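Local structure of msDPBB_sym2 protein (Synthetic construct, 7DWW) at residues A7-A12 / N63-D68; N20-D25 / A50-A55. The protein is a computationally designed double-psi beta barrel with no assigned function, made to reproduce the core fold of RNA polymerase in simplified form. All blocks are in the same frame, centred on the assembly; numbering follows the deposited sequence.

Contact 1 (A7-A12 / N63-D68); sequences ARVALA and NIVRMD
Arg8, Val9 and Ala10 pair in parallel with Ile64, Val65 and Arg66, on strands whose axes approach to 4.4 Å and cross at 31°, a strong twist that suits a small barrel. Val65 N bonds to Arg8 O, Ala10 N to Val65 O and Met67 N to Ala10 O; past the strand end, Ala12 N still reaches Met67 O at 2.7 Å, from above the carbonyl plane. On the face that carries Val9 and Val65 the contacts between side chains are apolar. CG anti to the carbonyl carbon (chi1 -57°) and an extended chi2 lay Met67 SD against Val9, 4.0 Å from CG1 with CG2 little farther off, while Val65 CG1 rests 4.0 Å from Ala7 CB. Met72 of helix 69-75 and Val83 of strand 82-87 pack onto the same side.

The face of Ala10 and Arg66 is built differently. Extended from CG to NE, Arg66 sends NH1 to Leu11 O at 3.0 Å, with the oxygen near the guanidinium plane, at its edge. Ile64 CD1 of the same strand lies 3.7 Å above one face of that group, toward its rim. A leucine in place of Arg66 would probably leave the Leu11 carbonyl without its side-chain donor and Ile64 CD1 without the flat group beside it. The strand pair thus joins an oily inner face to an outer one where a charged group holds a carbonyl at the end of the ladder.

Contact 2 (N20-D25 / A50-A55); sequences NIVRMD and ARVALA
A bend at chi3 (79°) turns the guanidinium of Arg23 over Ala53, whose CB sits 3.5 Å above one face of the flat group, toward its rim. That bend, with chi4 near 90°, brings NE and NH2 to Leu54 O, each at 2.9 Å, but the oxygen lies oblique to the group and both bonds are weak, a forked hold rather than one straight bond. In Ile21 the two branches divide the work. CG2, placed anti to the backbone N, meets Ala53 CB at 3.5 Å, and CD1, swung round by chi2 (-45°), lies 3.5 Å from Arg51 CB, the two side chains crossing at a slant. The far end of Arg51 leaves the contact, its NH1 bonding to Gly37 O.

The opposite face holds Val22 and Val52. Met24 SD touches Val52 CG1 at 3.7 Å, and Met29 of helix 26-32 packs on both; Val22 CG1 meets Ala50 CB at 3.9 Å. Beneath these side chains a parallel ladder, its axes crossing at 39°, alternates from Arg51 N to Asn20 O through to Ala55 N and Met24 O. Asp25 then caps helix 26-32, OD2 taking the N-H of Leu28. Ala53 thus offers its methyl as a platform for Ile21 CG2 and one face of the Arg23 guanidinium, with valine and methionine turned to the interior and arginine to the outer side.

The two contacts illustrate how a repeated sequence builds a symmetric barrel. Along the chain the segments come as 7-12, 20-25, 50-55 and 63-68, with ARVALA and NIVRMD occurring twice; each contact takes one motif from each half, so the halves exchange strands, consistent with an approximate twofold relation and with the double-psi topology. The contact centres lie about 9 Å apart, at the two ends of one mixed sheet. Its outermost strands, 21-24 and 64-67, meet, with Arg66 N a probable hydrogen-bond donor to Arg23 O at 2.9 Å and Val22 packed on Val65 and Met67. Contacts 1 and 2 thereby join where the sheet closes on itself.

Contact 1 (A7-A12 / N63-D68)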
# COMPACT_ATOMS: atom_id res chain seq x y z
N ALA A 7 -3.64 -6.69 2.36
CA ALA A 7 -2.40 -6.93 1.65
C ALA A 7 -1.28 -7.10 2.66
O ALA A 7 -1.40 -6.69 3.82
CB ALA A 7 -2.07 -5.80 0.68
N ARG A 8 -0.21 -7.75 2.23
CA ARG A 8 0.98 -7.90 3.05
C ARG A 8 1.96 -6.78 2.75
O ARG A 8 2.18 -6.43 1.58
CB ARG A 8 1.67 -9.24 2.82
CG ARG A 8 1.84 -10.04 4.08
CD ARG A 8 2.34 -11.43 3.76
NE ARG A 8 1.44 -12.51 4.16
CZ ARG A 8 1.22 -12.91 5.42
NH1 ARG A 8 1.82 -12.31 6.43
NH2 ARG A 8 0.39 -13.93 5.65
N VAL A 9 2.59 -6.27 3.80
CA VAL A 9 3.46 -5.12 3.68
C VAL A 9 4.79 -5.57 3.08
O VAL A 9 5.36 -6.59 3.52
CB VAL A 9 3.65 -4.44 5.05
CG1 VAL A 9 4.76 -3.38 5.03
CG2 VAL A 9 2.30 -3.87 5.52
N ALA A 10 5.27 -4.87 2.06
CA ALA A 10 6.58 -5.07 1.47
C ALA A 10 7.28 -3.73 1.30
O ALA A 10 6.66 -2.68 1.29
CB ALA A 10 6.50 -5.77 0.11
N LEU A 11 8.60 -3.79 1.19
CA LEU A 11 9.43 -2.60 1.17
C LEU A 11 9.50 -2.00 -0.24
O LEU A 11 9.75 -2.72 -1.21
CB LEU A 11 10.82 -2.98 1.69
CG LEU A 11 11.89 -1.91 1.79
CD1 LEU A 11 11.44 -0.82 2.74
CD2 LEU A 11 13.21 -2.50 2.25
N ALA A 12 9.21 -0.70 -0.35
CA ALA A 12 9.33 -0.01 -1.62
C ALA A 12 10.74 -0.11 -2.18
O ALA A 12 11.72 -0.12 -1.44
CB ALA A 12 8.95 1.47 -1.44
N ASN A 63 -0.49 -9.88 -3.77
CA ASN A 63 -1.38 -9.19 -2.81
C ASN A 63 -0.48 -8.48 -1.78
O ASN A 63 -0.66 -8.63 -0.58
CB ASN A 63 -2.59 -10.04 -2.40
CG ASN A 63 -3.25 -9.61 -1.12
OD1 ASN A 63 -3.01 -10.18 -0.07
ND2 ASN A 63 -4.04 -8.56 -1.21
N ILE A 64 0.48 -7.72 -2.29
CA ILE A 64 1.38 -6.94 -1.39
C ILE A 64 1.08 -5.46 -1.60
O ILE A 64 0.47 -5.11 -2.60
CB ILE A 64 2.86 -7.19 -1.72
CG1 ILE A 64 3.13 -7.07 -3.22
CG2 ILE A 64 3.35 -8.50 -1.14
CD1 ILE A 64 4.58 -6.95 -3.57
N VAL A 65 1.49 -4.65 -0.63
CA VAL A 65 1.42 -3.17 -0.73
C VAL A 65 2.84 -2.70 -0.45
O VAL A 65 3.34 -3.01 0.60
CB VAL A 65 0.39 -2.55 0.23
CG1 VAL A 65 0.59 -2.95 1.67
CG2 VAL A 65 0.38 -1.03 0.11
N ARG A 66 3.48 -2.04 -1.41
CA ARG A 66 4.86 -1.59 -1.20
C ARG A 66 4.85 -0.20 -0.58
O ARG A 66 4.14 0.68 -1.05
CB ARG A 66 5.62 -1.57 -2.51
CG ARG A 66 6.02 -2.94 -2.99
CD ARG A 66 7.13 -2.87 -4.01
NE ARG A 66 7.37 -4.18 -4.61
CZ ARG A 66 8.14 -5.12 -4.08
NH1 ARG A 66 8.76 -4.91 -2.93
NH2 ARG A 66 8.31 -6.28 -4.71
N MET A 67 5.68 -0.02 0.47
CA MET A 67 5.68 1.15 1.33
C MET A 67 7.13 1.56 1.59
O MET A 67 8.03 0.73 1.63
CB MET A 67 4.99 0.89 2.69
CG MET A 67 3.54 0.41 2.60
SD MET A 67 2.90 0.07 4.27
CE MET A 67 3.14 1.63 5.11
N ASP A 68 7.33 2.86 1.78
CA ASP A 68 8.61 3.36 2.28
C ASP A 68 8.81 2.92 3.74
O ASP A 68 7.85 2.82 4.52
CB ASP A 68 8.64 4.88 2.16
CG ASP A 68 9.96 5.47 2.57
OD1 ASP A 68 10.73 5.80 1.66
OD2 ASP A 68 10.23 5.55 3.79

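Contact 2 (N20-D25 / A50-A55)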
# COMPACT_ATOMS: atom_id res chain seq x y z
N ASN A 20 5.03 9.15 0.89
CA ASN A 20 3.65 8.83 1.25
C ASN A 20 2.89 8.13 0.11
O ASN A 20 1.65 8.12 0.09
CB ASN A 20 2.92 10.11 1.67
CG ASN A 20 2.75 11.10 0.54
OD1 ASN A 20 3.62 11.23 -0.33
ND2 ASN A 20 1.64 11.80 0.55
N ILE A 21 3.61 7.53 -0.84
CA ILE A 21 3.00 6.77 -1.93
C ILE A 21 3.13 5.29 -1.61
O ILE A 21 4.24 4.81 -1.34
CB ILE A 21 3.66 7.08 -3.27
CG1 ILE A 21 3.45 8.54 -3.67
CG2 ILE A 21 3.20 6.07 -4.35
CD1 ILE A 21 2.05 8.99 -3.46
N VAL A 22 2.02 4.57 -1.66
CA VAL A 22 2.07 3.12 -1.56
C VAL A 22 1.72 2.56 -2.93
O VAL A 22 1.01 3.18 -3.72
CB VAL A 22 1.13 2.58 -0.47
CG1 VAL A 22 1.54 3.13 0.89
CG2 VAL A 22 -0.32 2.91 -0.78
N ARG A 23 2.25 1.36 -3.23
CA ARG A 23 2.18 0.80 -4.57
C ARG A 23 1.48 -0.55 -4.51
O ARG A 23 1.87 -1.42 -3.72
CB ARG A 23 3.57 0.69 -5.20
CG ARG A 23 4.32 2.05 -5.19
CD ARG A 23 5.55 2.07 -6.12
NE ARG A 23 5.16 2.28 -7.51
CZ ARG A 23 5.03 3.47 -8.08
NH1 ARG A 23 5.27 4.57 -7.39
NH2 ARG A 23 4.65 3.56 -9.35
N MET A 24 0.43 -0.69 -5.32
CA MET A 24 -0.47 -1.84 -5.38
C MET A 24 -0.63 -2.24 -6.84
O MET A 24 -0.61 -1.39 -7.72
CB MET A 24 -1.84 -1.48 -4.80
CG MET A 24 -1.82 -1.06 -3.35
SD MET A 24 -3.43 -0.34 -2.89
CE MET A 24 -4.48 -1.71 -3.34
N ASP A 25 -0.81 -3.54 -7.09
CA ASP A 25 -0.95 -3.98 -8.48
C ASP A 25 -2.32 -3.59 -9.03
O ASP A 25 -3.28 -3.32 -8.29
CB ASP A 25 -0.74 -5.50 -8.61
CG ASP A 25 -1.86 -6.29 -7.97
OD1 ASP A 25 -1.80 -6.57 -6.76
OD2 ASP A 25 -2.85 -6.55 -8.67
N ALA A 50 -2.39 7.52 2.93
CA ALA A 50 -1.33 7.60 1.94
C ALA A 50 -1.98 7.76 0.57
O ALA A 50 -3.20 7.67 0.44
CB ALA A 50 -0.45 6.35 1.98
N ARG A 51 -1.18 7.91 -0.47
CA ARG A 51 -1.74 7.97 -1.83
C ARG A 51 -1.29 6.71 -2.55
O ARG A 51 -0.23 6.23 -2.25
CB ARG A 51 -1.37 9.26 -2.55
CG ARG A 51 -2.00 10.49 -1.90
CD ARG A 51 -2.20 11.71 -2.78
NE ARG A 51 -2.94 12.71 -2.06
CZ ARG A 51 -4.23 12.95 -2.24
NH1 ARG A 51 -4.90 12.28 -3.14
NH2 ARG A 51 -4.83 13.87 -1.52
N VAL A 52 -2.07 6.24 -3.52
CA VAL A 52 -1.80 4.96 -4.20
C VAL A 52 -1.21 5.17 -5.59
O VAL A 52 -1.66 6.06 -6.28
CB VAL A 52 -3.10 4.13 -4.29
CG1 VAL A 52 -2.86 2.74 -4.81
CG2 VAL A 52 -3.79 4.06 -2.97
N ALA A 53 -0.28 4.30 -5.97
CA ALA A 53 0.31 4.29 -7.32
C ALA A 53 0.48 2.85 -7.79
O ALA A 53 0.46 1.96 -6.97
CB ALA A 53 1.62 5.04 -7.33
N LEU A 54 0.64 2.64 -9.08
CA LEU A 54 0.73 1.28 -9.64
C LEU A 54 1.99 0.56 -9.19
O LEU A 54 3.06 1.15 -9.24
CB LEU A 54 0.67 1.35 -11.16
CG LEU A 54 -0.72 1.14 -11.74
CD1 LEU A 54 -0.72 1.34 -13.24
CD2 LEU A 54 -1.24 -0.24 -11.38
N ALA A 55 1.82 -0.71 -8.85
CA ALA A 55 2.90 -1.63 -8.46
C ALA A 55 3.81 -1.80 -9.67
O ALA A 55 3.31 -1.75 -10.78
CB ALA A 55 2.31 -2.95 -8.09